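Local coordinates for protein transcriptional regulator, LacI family (Corynebacterium glutamicum, PDB 3H5T) that acts as an inositol-dependent transcriptional activator of the inositol phosphate synthase gene, binding a palindromic promoter motif and regulating cell wall biogenesis, at residues 9-12 against 13-17; 24-27 against 28-32; 39-42 against 43-47; 84-87 against 88-91; 324-327 against 328-332. All blocks are in the same frame, centred on the assembly; numbering follows the deposited sequence.

How the interactions relate
Interactions 1, 2 and 3 each lie on one helix of the DNA-binding headpiece and touch in turn. Val-26 of interaction 2 packs on interaction 1, its CG2 3.5 Å from Ile-15 CG2, while Ala-29 CB lies 3.5 Å from Ile-44 CG2 of interaction 3. Interactions 1 and 3 also meet directly through Ile-15 and Ile-44. Interactions 4 and 5 belong to the periplasmic-binding-protein-like, sugar-binding-type region, their centres about 15 Å apart, and join where Phe-91 CE1 comes 3.4 Å from Gly-325 CA. The two groups do not touch: the nearest atoms of interactions 1 and 5 are about 19 Å apart, and the centres of interactions 3 and 4 about 43 Å.

Interaction 1. Residues 9-12 against 13-17; sequences YGTL and ASIAA
The flat peptide carbonyl of Gly-10 receives two donors from Ser-14 in different ways. Ser-14 N meets Gly-10 O at 3.0 Å, almost head-on to the carbonyl, while Ser-14 OG approaches the same oxygen at 2.9 Å from above the carbonyl plane, 48° out of it. The hydroxyl can fold back because chi1 of -50° keeps OG beside its own backbone N, facing the preceding turn. Gly-10 occupies the N-cap position, and its positive phi is a conformation that glycine adopts easily; with no side chain to cap the helix, it contributes only its carbonyl. This is the start of helix 11-19, the first helix of the helix-turn-helix motif. Thr-11 sits at a division between polar and apolar surroundings: its OG1 bonds back to Gln-8 O, whereas its methyl CG2 lies alongside Ile-15, 4.1 Å from CD1. Ile-15, buried, also packs on Val-26, Met-51 and Tyr-53, so a branched apolar residue fits the inward side of the helix. Ala-16, one residue on, presents a small methyl to Val-26 and lets helix 23-31 come close, while Ala-16 N donates to Leu-12 O at 3.0 Å.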
loop_
_atom_site.group_PDB
_atom_site.type_symbol
_atom_site.label_atom_id
_atom_site.label_comp_id
_atom_site.label_asym_id
_atom_site.label_seq_id
_atom_site.Cartn_x
_atom_site.Cartn_y
_atom_site.Cartn_z
ATOM N N TYR A 9 -7.038 9.613 -26.377
ATOM C CA TYR A 9 -7.985 10.578 -26.904
ATOM C C TYR A 9 -7.834 10.899 -28.398
ATOM O O TYR A 9 -6.721 10.944 -28.927
ATOM C CB TYR A 9 -7.857 11.862 -26.088
ATOM C CG TYR A 9 -8.846 12.921 -26.460
ATOM C CD1 TYR A 9 -10.116 12.949 -25.881
ATOM C CD2 TYR A 9 -8.531 13.885 -27.416
ATOM C CE1 TYR A 9 -11.043 13.910 -26.242
ATOM C CE2 TYR A 9 -9.445 14.847 -27.787
ATOM C CZ TYR A 9 -10.700 14.859 -27.197
ATOM O OH TYR A 9 -11.604 15.828 -27.561
ATOM N N GLY A 10 -8.969 11.120 -29.058
ATOM C CA GLY A 10 -8.982 11.465 -30.468
ATOM C C GLY A 10 -8.658 10.373 -31.472
ATOM O O GLY A 10 -8.361 10.672 -32.634
ATOM N N THR A 11 -8.727 9.117 -31.042
ATOM C CA THR A 11 -8.429 7.984 -31.912
ATOM C C THR A 11 -9.200 7.971 -33.226
ATOM O O THR A 11 -8.615 7.769 -34.284
ATOM C CB THR A 11 -8.680 6.656 -31.186
ATOM O OG1 THR A 11 -7.727 6.512 -30.127
ATOM C CG2 THR A 11 -8.556 5.480 -32.148
ATOM N N LEU A 12 -10.508 8.174 -33.170
ATOM C CA LEU A 12 -11.304 8.177 -34.393
ATOM C C LEU A 12 -10.918 9.326 -35.326
ATOM O O LEU A 12 -10.885 9.158 -36.539
ATOM C CB LEU A 12 -12.795 8.245 -34.044
ATOM C CG LEU A 12 -13.539 6.904 -34.058
ATOM C CD1 LEU A 12 -12.800 5.876 -33.234
ATOM C CD2 LEU A 12 -14.948 7.109 -33.544
ATOM N N ALA A 13 -10.619 10.492 -34.760
ATOM C CA ALA A 13 -10.225 11.648 -35.556
ATOM C C ALA A 13 -8.877 11.398 -36.254
ATOM O O ALA A 13 -8.672 11.823 -37.389
ATOM C CB ALA A 13 -10.146 12.877 -34.668
ATOM N N SER A 14 -7.962 10.711 -35.571
ATOM C CA SER A 14 -6.651 10.377 -36.137
ATOM C C SER A 14 -6.841 9.458 -37.346
ATOM O O SER A 14 -6.235 9.659 -38.396
ATOM C CB SER A 14 -5.794 9.644 -35.111
ATOM O OG SER A 14 -5.768 10.338 -33.888
ATOM N N ILE A 15 -7.666 8.431 -37.176
ATOM C CA ILE A 15 -7.952 7.492 -38.250
ATOM C C ILE A 15 -8.551 8.239 -39.449
ATOM O O ILE A 15 -8.171 7.998 -40.591
ATOM C CB ILE A 15 -8.923 6.403 -37.761
ATOM C CG1 ILE A 15 -8.198 5.499 -36.756
ATOM C CG2 ILE A 15 -9.477 5.622 -38.932
ATOM C CD1 ILE A 15 -9.081 4.437 -36.103
ATOM N N ALA A 16 -9.480 9.152 -39.187
ATOM C CA ALA A 16 -10.089 9.922 -40.268
ATOM C C ALA A 16 -9.036 10.777 -40.958
ATOM O O ALA A 16 -8.988 10.837 -42.188
ATOM C CB ALA A 16 -11.204 10.813 -39.729
ATOM N N ALA A 17 -8.195 11.434 -40.163
ATOM C CA ALA A 17 -7.143 12.296 -40.692
ATOM C C ALA A 17 -6.158 11.533 -41.561
ATOM O O ALA A 17 -5.777 11.998 -42.633
ATOM C CB ALA A 17 -6.399 12.988 -39.554
#

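Interaction 2. Residues 24-27 against 28-32; sequences TTVS and NAYNR
Ser-27 O accepts two backbone donors near the end of helix 23-31: Asn-31 N at 2.9 Å, lying in the carbonyl plane, and Tyr-30 N at 2.7 Å, 51° above it. The oxygen is thus shared by an i to i+4 and an i to i+3 donor, as is common near a helix C-terminus, while Asn-28 N to Thr-24 O, at 2.8 Å, keeps the regular i to i+4 spacing. A water joins the side chains of Ser-27 and Asn-28. It stands 2.9 Å from Ser-27 OG and donates to Asn-28 OD1, also at 2.9 Å. Ser-27 OG lies anti to the backbone N (chi1 -172°), beside the carbonyl carbon, where the water reaches both it and Asn-28 OD1. The amide of Asn-28 leans back over the preceding turn, where Thr-24 CG2 is 4.0 Å from ND2 and the two side chains meet at a slant. Thr-25 turns its OG1 to Ser-22 N instead. On the inner side, Val-26 CG1 touches the Tyr-30 ring at CE2, 4.2 Å away, and Val-26 O lies at the ring edge near its plane. Valine suits this place, since it also packs on Leu-12, Ile-21 and Ile-44, while Ala-29 is small enough to admit Ile-44. The helix is amphipathic: small polar groups that can bond to water or other donors and acceptors line one side, consistent with a recognition helix, which in this family enters the major groove of DNA.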
loop_
_atom_site.group_PDB
_atom_site.type_symbol
_atom_site.label_atom_id
_atom_site.label_comp_id
_atom_site.label_asym_id
_atom_site.label_seq_id
_atom_site.Cartn_x
_atom_site.Cartn_y
_atom_site.Cartn_z
ATOM N N THR A 24 -16.950 10.797 -38.513
ATOM C CA THR A 24 -18.220 10.080 -38.570
ATOM C C THR A 24 -18.062 8.920 -39.559
ATOM O O THR A 24 -18.648 7.846 -39.368
ATOM C CB THR A 24 -19.377 11.003 -39.024
ATOM O OG1 THR A 24 -19.546 12.057 -38.071
ATOM C CG2 THR A 24 -20.682 10.228 -39.121
ATOM N N THR A 25 -17.260 9.138 -40.605
ATOM C CA THR A 25 -17.008 8.100 -41.599
ATOM C C THR A 25 -16.412 6.906 -40.863
ATOM O O THR A 25 -16.860 5.767 -41.031
ATOM C CB THR A 25 -15.981 8.543 -42.671
ATOM O OG1 THR A 25 -16.300 9.855 -43.156
ATOM C CG2 THR A 25 -15.996 7.571 -43.834
ATOM N N VAL A 26 -15.404 7.185 -40.038
ATOM C CA VAL A 26 -14.717 6.155 -39.257
ATOM C C VAL A 26 -15.688 5.468 -38.301
ATOM O O VAL A 26 -15.666 4.248 -38.152
ATOM C CB VAL A 26 -13.539 6.759 -38.428
ATOM C CG1 VAL A 26 -12.893 5.667 -37.553
ATOM C CG2 VAL A 26 -12.510 7.372 -39.360
ATOM N N SER A 27 -16.538 6.258 -37.655
ATOM C CA SER A 27 -17.520 5.715 -36.724
ATOM C C SER A 27 -18.473 4.739 -37.431
ATOM O O SER A 27 -18.724 3.634 -36.935
ATOM C CB SER A 27 -18.321 6.850 -36.089
ATOM O OG SER A 27 -19.146 6.356 -35.057
ATOM N N ASN A 28 -18.995 5.144 -38.588
ATOM C CA ASN A 28 -19.912 4.295 -39.338
ATOM C C ASN A 28 -19.284 2.934 -39.600
ATOM O O ASN A 28 -19.962 1.912 -39.610
ATOM C CB ASN A 28 -20.300 4.959 -40.658
ATOM C CG ASN A 28 -21.146 6.195 -40.450
ATOM O OD1 ASN A 28 -21.743 6.368 -39.396
ATOM N ND2 ASN A 28 -21.218 7.051 -41.460
ATOM N N ALA A 29 -17.975 2.925 -39.805
ATOM C CA ALA A 29 -17.265 1.683 -40.050
ATOM C C ALA A 29 -17.533 0.716 -38.898
ATOM O O ALA A 29 -17.568 -0.494 -39.095
ATOM C CB ALA A 29 -15.769 1.955 -40.170
ATOM N N TYR A 30 -17.736 1.268 -37.702
ATOM C CA TYR A 30 -17.983 0.472 -36.500
ATOM C C TYR A 30 -19.438 0.253 -36.125
ATOM O O TYR A 30 -19.808 -0.857 -35.753
ATOM C CB TYR A 30 -17.263 1.101 -35.294
ATOM C CG TYR A 30 -15.760 0.959 -35.350
ATOM C CD1 TYR A 30 -15.134 -0.188 -34.870
ATOM C CD2 TYR A 30 -14.969 1.939 -35.946
ATOM C CE1 TYR A 30 -13.762 -0.363 -34.986
ATOM C CE2 TYR A 30 -13.595 1.778 -36.065
ATOM C CZ TYR A 30 -13.001 0.621 -35.585
ATOM O OH TYR A 30 -11.649 0.438 -35.719
ATOM N N ASN A 31 -20.252 1.308 -36.223
ATOM C CA ASN A 31 -21.665 1.261 -35.828
ATOM C C ASN A 31 -22.733 1.259 -36.931
ATOM O O ASN A 31 -23.889 0.926 -36.671
ATOM C CB ASN A 31 -21.972 2.431 -34.883
ATOM C CG ASN A 31 -20.869 2.677 -33.867
ATOM O OD1 ASN A 31 -19.983 3.505 -34.079
ATOM N ND2 ASN A 31 -20.913 1.955 -32.763
ATOM N N ARG A 32 -22.359 1.643 -38.147
ATOM C CA ARG A 32 -23.302 1.700 -39.266
ATOM C C ARG A 32 -22.575 1.316 -40.556
ATOM O O ARG A 32 -22.427 2.132 -41.470
ATOM C CB ARG A 32 -23.871 3.119 -39.379
ATOM C CG ARG A 32 -24.720 3.548 -38.187
ATOM C CD ARG A 32 -24.836 5.065 -38.098
ATOM N NE ARG A 32 -25.308 5.674 -39.343
ATOM C CZ ARG A 32 -26.567 5.638 -39.774
ATOM N NH1 ARG A 32 -27.502 5.026 -39.057
ATOM N NH2 ARG A 32 -26.886 6.196 -40.935
HETATM O O HOH W 1 -21.612 6.121 -36.545
#

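Interaction 3. Residues 39-42 against 43-47; sequences ELRQ and RILDT
Gln-42 and Asp-46, one helical turn apart, are tied by a hydrogen bond from Gln-42 NE2 to Asp-46 OD1, 2.9 Å long and bent to 138° at the hydrogen. The amide nitrogen comes from above the carboxylate plane, 46° out of it. A bend at chi2 (54°) curls the glutamine chain along the helix surface and brings its amide to the aspartate. Next to this pair, Leu-45 CD1 lies 3.7 Å from Arg-41 CZ, approaching the guanidinium neither squarely on a face nor at an edge. Arginine serves here because its chain, extended from CG to NE, is long enough to carry the guanidinium out to Leu-45 CD1; Arg-41 also packs on Pro-33 and Leu-36. Leucine and isoleucine make the apolar side: Leu-40 CG rests 3.9 Å from Ile-44 CD1. Behind these contacts stand the regular backbone bonds, among them Asp-46 N to Gln-42 O at 2.8 Å. Thr-47 adds to the helix by donating both OG1 and N to Arg-43 O, from opposite faces of that carbonyl, each at 2.9 Å, which satisfies the threonine hydroxyl within the helix itself. Helix 38-50, the third of the lacI-type headpiece, packs on the other two with these residues: Leu-40 touches Thr-25 and Leu-45 meets Tyr-30 of helix 23-31, Ile-44 rests on Leu-36 of the intervening loop, and Ile-44 and Thr-47 both reach Leu-19 of helix 11-19.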
loop_
_atom_site.group_PDB
_atom_site.type_symbol
_atom_site.label_atom_id
_atom_site.label_comp_id
_atom_site.label_asym_id
_atom_site.label_seq_id
_atom_site.Cartn_x
_atom_site.Cartn_y
_atom_site.Cartn_z
ATOM N N GLU A 39 -15.184 -1.811 -49.153
ATOM C CA GLU A 39 -13.770 -1.489 -49.323
ATOM C C GLU A 39 -13.263 -0.387 -48.380
ATOM O O GLU A 39 -12.147 -0.479 -47.866
ATOM C CB GLU A 39 -13.483 -1.109 -50.775
ATOM C CG GLU A 39 -13.734 -2.234 -51.776
ATOM C CD GLU A 39 -15.190 -2.343 -52.240
ATOM O OE1 GLU A 39 -15.424 -2.239 -53.463
ATOM O OE2 GLU A 39 -16.101 -2.535 -51.405
ATOM N N LEU A 40 -14.072 0.650 -48.156
ATOM C CA LEU A 40 -13.666 1.730 -47.262
ATOM C C LEU A 40 -13.766 1.273 -45.811
ATOM O O LEU A 40 -13.003 1.724 -44.955
ATOM C CB LEU A 40 -14.531 2.985 -47.464
ATOM C CG LEU A 40 -14.167 4.185 -46.562
ATOM C CD1 LEU A 40 -12.755 4.674 -46.879
ATOM C CD2 LEU A 40 -15.176 5.331 -46.763
ATOM N N ARG A 41 -14.705 0.375 -45.531
ATOM C CA ARG A 41 -14.873 -0.120 -44.173
ATOM C C ARG A 41 -13.628 -0.916 -43.809
ATOM O O ARG A 41 -13.055 -0.746 -42.729
ATOM C CB ARG A 41 -16.108 -1.009 -44.082
ATOM C CG ARG A 41 -16.369 -1.582 -42.709
ATOM C CD ARG A 41 -17.653 -2.394 -42.702
ATOM N NE ARG A 41 -17.945 -2.899 -41.364
ATOM C CZ ARG A 41 -17.301 -3.905 -40.785
ATOM N NH1 ARG A 41 -16.328 -4.535 -41.430
ATOM N NH2 ARG A 41 -17.610 -4.263 -39.547
ATOM N N GLN A 42 -13.205 -1.775 -44.728
ATOM C CA GLN A 42 -12.022 -2.591 -44.515
ATOM C C GLN A 42 -10.784 -1.711 -44.335
ATOM O O GLN A 42 -9.954 -1.967 -43.460
ATOM C CB GLN A 42 -11.814 -3.545 -45.692
ATOM C CG GLN A 42 -10.847 -4.650 -45.358
ATOM C CD GLN A 42 -11.273 -5.392 -44.101
ATOM O OE1 GLN A 42 -12.289 -6.094 -44.095
ATOM N NE2 GLN A 42 -10.509 -5.225 -43.024
ATOM N N ARG A 43 -10.662 -0.674 -45.159
ATOM C CA ARG A 43 -9.530 0.244 -45.059
ATOM C C ARG A 43 -9.502 0.945 -43.691
ATOM O O ARG A 43 -8.444 1.101 -43.079
ATOM C CB ARG A 43 -9.597 1.291 -46.177
ATOM C CG ARG A 43 -8.347 2.146 -46.289
ATOM C CD ARG A 43 -8.489 3.162 -47.399
ATOM N NE ARG A 43 -8.675 2.514 -48.688
ATOM C CZ ARG A 43 -7.720 1.860 -49.340
ATOM N NH1 ARG A 43 -6.497 1.769 -48.824
ATOM N NH2 ARG A 43 -7.992 1.290 -50.509
ATOM N N ILE A 44 -10.668 1.370 -43.217
ATOM C CA ILE A 44 -10.772 2.035 -41.924
ATOM C C ILE A 44 -10.407 1.051 -40.815
ATOM O O ILE A 44 -9.685 1.397 -39.883
ATOM C CB ILE A 44 -12.207 2.571 -41.696
ATOM C CG1 ILE A 44 -12.450 3.776 -42.607
ATOM C CG2 ILE A 44 -12.414 2.946 -40.224
ATOM C CD1 ILE A 44 -13.898 4.162 -42.712
ATOM N N LEU A 45 -10.896 -0.178 -40.931
ATOM C CA LEU A 45 -10.605 -1.208 -39.943
ATOM C C LEU A 45 -9.122 -1.592 -39.910
ATOM O O LEU A 45 -8.544 -1.746 -38.832
ATOM C CB LEU A 45 -11.456 -2.448 -40.218
ATOM C CG LEU A 45 -12.961 -2.271 -40.014
ATOM C CD1 LEU A 45 -13.648 -3.625 -40.180
ATOM C CD2 LEU A 45 -13.239 -1.693 -38.617
ATOM N N ASP A 46 -8.507 -1.743 -41.081
ATOM C CA ASP A 46 -7.097 -2.104 -41.146
ATOM C C ASP A 46 -6.232 -0.961 -40.653
ATOM O O ASP A 46 -5.230 -1.188 -39.979
ATOM C CB ASP A 46 -6.689 -2.478 -42.573
ATOM C CG ASP A 46 -7.389 -3.727 -43.074
ATOM O OD1 ASP A 46 -7.757 -4.594 -42.248
ATOM O OD2 ASP A 46 -7.557 -3.850 -44.302
ATOM N N THR A 47 -6.606 0.270 -40.999
ATOM C CA THR A 47 -5.858 1.435 -40.540
ATOM C C THR A 47 -5.939 1.486 -39.006
ATOM O O THR A 47 -4.994 1.900 -38.340
ATOM C CB THR A 47 -6.428 2.749 -41.138
ATOM O OG1 THR A 47 -6.172 2.789 -42.546
ATOM C CG2 THR A 47 -5.784 3.953 -40.495
#

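Interaction 4. Residues 84-87 against 88-91; sequences EDMA and SVDF
Asp-85 leaves helical geometry (phi -95°, psi 102°) between helices 81-84 and 86-98, yet its carbonyl accepts Val-89 N at 3.0 Å and so starts the second helix. Its side chain caps that helix. Asp-85 OD2 takes Ser-88 N at 3.2 Å, from above the carboxylate plane, and Ser-88 OG at 2.9 Å, on the anti side and close to the plane. With chi1 at 179°, the aspartate stretches forward over the open first turn, where amide hydrogens have no preceding carbonyls to meet; a short acidic chain is well matched to that span. Ser-88 OG also bonds to Tyr-135 OH, and Phe-91, a turn later, stacks on the ring of Tyr-135, so both residues turn to the same neighbour. Met-86 and Val-89 run side by side, Met-86 CE lying 4.0 Å from Val-89 CG2, the flexible thioether bent to follow the helix surface. Ala-87 is small and buried, with Asp-304, Thr-306 and Asn-321 against it. Asp-85 touches Asn-250, which like Asp-304 and Thr-306 follows a strand of the other sheet, so the start of this helix faces the second lobe. The carboxylate lies at the positive end of the helix dipole and holds two donors on one oxygen, which would probably favour its ionised form.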
loop_
_atom_site.group_PDB
_atom_site.type_symbol
_atom_site.label_atom_id
_atom_site.label_comp_id
_atom_site.label_asym_id
_atom_site.label_seq_id
_atom_site.Cartn_x
_atom_site.Cartn_y
_atom_site.Cartn_z
ATOM N N GLU A 84 -10.637 3.543 1.644
ATOM C CA GLU A 84 -10.385 4.731 2.448
ATOM C C GLU A 84 -8.934 4.936 2.845
ATOM O O GLU A 84 -8.554 6.035 3.245
ATOM C CB GLU A 84 -11.284 4.722 3.675
ATOM C CG GLU A 84 -12.728 4.565 3.279
ATOM C CD GLU A 84 -13.692 4.852 4.402
ATOM O OE1 GLU A 84 -13.543 4.280 5.514
ATOM O OE2 GLU A 84 -14.614 5.655 4.153
ATOM N N ASP A 85 -8.123 3.887 2.753
ATOM C CA ASP A 85 -6.703 4.019 3.058
ATOM C C ASP A 85 -6.075 4.262 1.684
ATOM O O ASP A 85 -5.914 3.335 0.896
ATOM C CB ASP A 85 -6.137 2.737 3.675
ATOM C CG ASP A 85 -4.654 2.853 3.980
ATOM O OD1 ASP A 85 -4.283 3.653 4.876
ATOM O OD2 ASP A 85 -3.854 2.161 3.314
ATOM N N MET A 86 -5.735 5.512 1.394
ATOM C CA MET A 86 -5.190 5.845 0.089
ATOM C C MET A 86 -3.988 5.014 -0.401
ATOM O O MET A 86 -3.868 4.755 -1.595
ATOM C CB MET A 86 -4.889 7.348 0.021
ATOM C CG MET A 86 -6.154 8.229 0.033
ATOM S SD MET A 86 -7.422 7.803 -1.226
ATOM C CE MET A 86 -8.646 6.952 -0.226
ATOM N N ALA A 87 -3.109 4.589 0.499
ATOM C CA ALA A 87 -1.967 3.778 0.085
ATOM C C ALA A 87 -2.479 2.454 -0.506
ATOM O O ALA A 87 -1.962 1.961 -1.512
ATOM C CB ALA A 87 -1.057 3.504 1.268
ATOM N N SER A 88 -3.505 1.891 0.126
ATOM C CA SER A 88 -4.091 0.640 -0.326
ATOM C C SER A 88 -4.874 0.837 -1.622
ATOM O O SER A 88 -4.930 -0.064 -2.469
ATOM C CB SER A 88 -5.006 0.060 0.759
ATOM O OG SER A 88 -4.260 -0.334 1.898
ATOM N N VAL A 89 -5.484 2.007 -1.785
ATOM C CA VAL A 89 -6.235 2.261 -3.006
ATOM C C VAL A 89 -5.265 2.411 -4.185
ATOM O O VAL A 89 -5.611 2.112 -5.321
ATOM C CB VAL A 89 -7.118 3.531 -2.882
ATOM C CG1 VAL A 89 -7.711 3.893 -4.243
ATOM C CG2 VAL A 89 -8.234 3.293 -1.874
ATOM N N ASP A 90 -4.049 2.866 -3.920
ATOM C CA ASP A 90 -3.075 3.004 -4.985
ATOM C C ASP A 90 -2.568 1.607 -5.317
ATOM O O ASP A 90 -2.291 1.297 -6.474
ATOM C CB ASP A 90 -1.920 3.911 -4.551
ATOM C CG ASP A 90 -2.299 5.389 -4.555
ATOM O OD1 ASP A 90 -1.534 6.204 -3.991
ATOM O OD2 ASP A 90 -3.361 5.736 -5.127
ATOM N N PHE A 91 -2.453 0.763 -4.294
ATOM C CA PHE A 91 -2.009 -0.613 -4.490
ATOM C C PHE A 91 -3.033 -1.326 -5.369
ATOM O O PHE A 91 -2.685 -1.872 -6.417
ATOM C CB PHE A 91 -1.891 -1.338 -3.148
ATOM C CG PHE A 91 -1.681 -2.832 -3.269
ATOM C CD1 PHE A 91 -0.442 -3.352 -3.639
ATOM C CD2 PHE A 91 -2.716 -3.720 -2.966
ATOM C CE1 PHE A 91 -0.230 -4.749 -3.699
ATOM C CE2 PHE A 91 -2.512 -5.110 -3.023
ATOM C CZ PHE A 91 -1.262 -5.627 -3.391
#

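Interaction 5. Residues 324-327 against 328-332; sequences KGFK and AGETL
Phe-326 has CG anti to the backbone N (chi1 -176°), while Glu-330 keeps CG beside its N and bends at chi2 (-62°); together these torsions set the glutamate CG over the ring. Glu-330 CG stands over one face of the phenyl ring in a CH-pi contact, 3.9 Å from the centroid of Phe-326. Its OE1 lies by the rim of the ring, 3.6 Å from Phe-326 CZ. Glutamate suits this position in that its methylene can cover the face while the carboxylate oxygen settles at the CZ rim. Ala-98 flanks both side chains. Thr-331 is tied to the previous turn by two donors: its N, at 2.8 Å, and its OG1 both reach Lys-327 O, from opposite faces of the carbonyl plane. Gly-329 N donates to Gly-325 O at 2.9 Å, nearly straight at 177°. Lys-324 sends its amine to a salt bridge with Asp-158. With Ile-169 of strand 168-171 touching Lys-327, Ala-328 and Thr-331, and helix 86-98 beside it, helix 321-336 packs on its sheet in the alpha/beta layering of a periplasmic-binding-protein-like lobe.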
loop_
_atom_site.group_PDB
_atom_site.type_symbol
_atom_site.label_atom_id
_atom_site.label_comp_id
_atom_site.label_asym_id
_atom_site.label_seq_id
_atom_site.Cartn_x
_atom_site.Cartn_y
_atom_site.Cartn_z
ATOM N N LYS A 324 3.568 -1.889 -7.094
ATOM C CA LYS A 324 3.585 -3.049 -6.207
ATOM C C LYS A 324 2.345 -3.897 -6.450
ATOM O O LYS A 324 2.400 -5.123 -6.425
ATOM C CB LYS A 324 3.626 -2.607 -4.747
ATOM C CG LYS A 324 3.715 -3.762 -3.774
ATOM C CD LYS A 324 3.744 -3.281 -2.343
ATOM C CE LYS A 324 2.453 -2.568 -1.979
ATOM N NZ LYS A 324 2.522 -1.955 -0.613
ATOM N N GLY A 325 1.228 -3.224 -6.697
ATOM C CA GLY A 325 -0.013 -3.924 -6.960
ATOM C C GLY A 325 -0.022 -4.536 -8.343
ATOM O O GLY A 325 -0.531 -5.644 -8.531
ATOM N N PHE A 326 0.533 -3.817 -9.318
ATOM C CA PHE A 326 0.588 -4.332 -10.681
ATOM C C PHE A 326 1.447 -5.588 -10.725
ATOM O O PHE A 326 1.054 -6.592 -11.322
ATOM C CB PHE A 326 1.169 -3.297 -11.651
ATOM C CG PHE A 326 1.164 -3.750 -13.088
ATOM C CD1 PHE A 326 -0.019 -3.770 -13.824
ATOM C CD2 PHE A 326 2.333 -4.186 -13.699
ATOM C CE1 PHE A 326 -0.034 -4.220 -15.156
ATOM C CE2 PHE A 326 2.329 -4.638 -15.024
ATOM C CZ PHE A 326 1.140 -4.654 -15.750
ATOM N N LYS A 327 2.618 -5.540 -10.099
ATOM C CA LYS A 327 3.494 -6.711 -10.085
ATOM C C LYS A 327 2.811 -7.854 -9.336
ATOM O O LYS A 327 2.964 -9.025 -9.698
ATOM C CB LYS A 327 4.836 -6.402 -9.398
ATOM C CG LYS A 327 5.696 -5.368 -10.086
ATOM C CD LYS A 327 7.053 -5.278 -9.425
ATOM C CE LYS A 327 8.016 -4.482 -10.294
ATOM N NZ LYS A 327 8.090 -5.023 -11.690
ATOM N N ALA A 328 2.062 -7.509 -8.288
ATOM C CA ALA A 328 1.368 -8.515 -7.494
ATOM C C ALA A 328 0.379 -9.279 -8.362
ATOM O O ALA A 328 0.478 -10.495 -8.495
ATOM C CB ALA A 328 0.653 -7.860 -6.325
ATOM N N GLY A 329 -0.564 -8.556 -8.960
ATOM C CA GLY A 329 -1.555 -9.179 -9.824
ATOM C C GLY A 329 -0.933 -9.927 -10.993
ATOM O O GLY A 329 -1.362 -11.031 -11.316
ATOM N N GLU A 330 0.073 -9.328 -11.632
ATOM C CA GLU A 330 0.760 -9.972 -12.758
ATOM C C GLU A 330 1.401 -11.275 -12.319
ATOM O O GLU A 330 1.283 -12.299 -12.993
ATOM C CB GLU A 330 1.844 -9.060 -13.338
ATOM C CG GLU A 330 1.330 -8.064 -14.362
ATOM C CD GLU A 330 0.723 -8.751 -15.572
ATOM O OE1 GLU A 330 0.110 -8.053 -16.417
ATOM O OE2 GLU A 330 0.861 -9.994 -15.677
ATOM N N THR A 331 2.085 -11.230 -11.183
ATOM C CA THR A 331 2.739 -12.410 -10.655
ATOM C C THR A 331 1.688 -13.490 -10.437
ATOM O O THR A 331 1.907 -14.652 -10.773
ATOM C CB THR A 331 3.439 -12.093 -9.333
ATOM O OG1 THR A 331 4.435 -11.093 -9.558
ATOM C CG2 THR A 331 4.096 -13.323 -8.759
ATOM N N LEU A 332 0.541 -13.100 -9.887
ATOM C CA LEU A 332 -0.530 -14.055 -9.628
ATOM C C LEU A 332 -1.004 -14.701 -10.930
ATOM O O LEU A 332 -1.033 -15.933 -11.046
ATOM C CB LEU A 332 -1.708 -13.370 -8.919
ATOM C CG LEU A 332 -2.883 -14.284 -8.537
ATOM C CD1 LEU A 332 -2.373 -15.441 -7.706
ATOM C CD2 LEU A 332 -3.932 -13.509 -7.761
#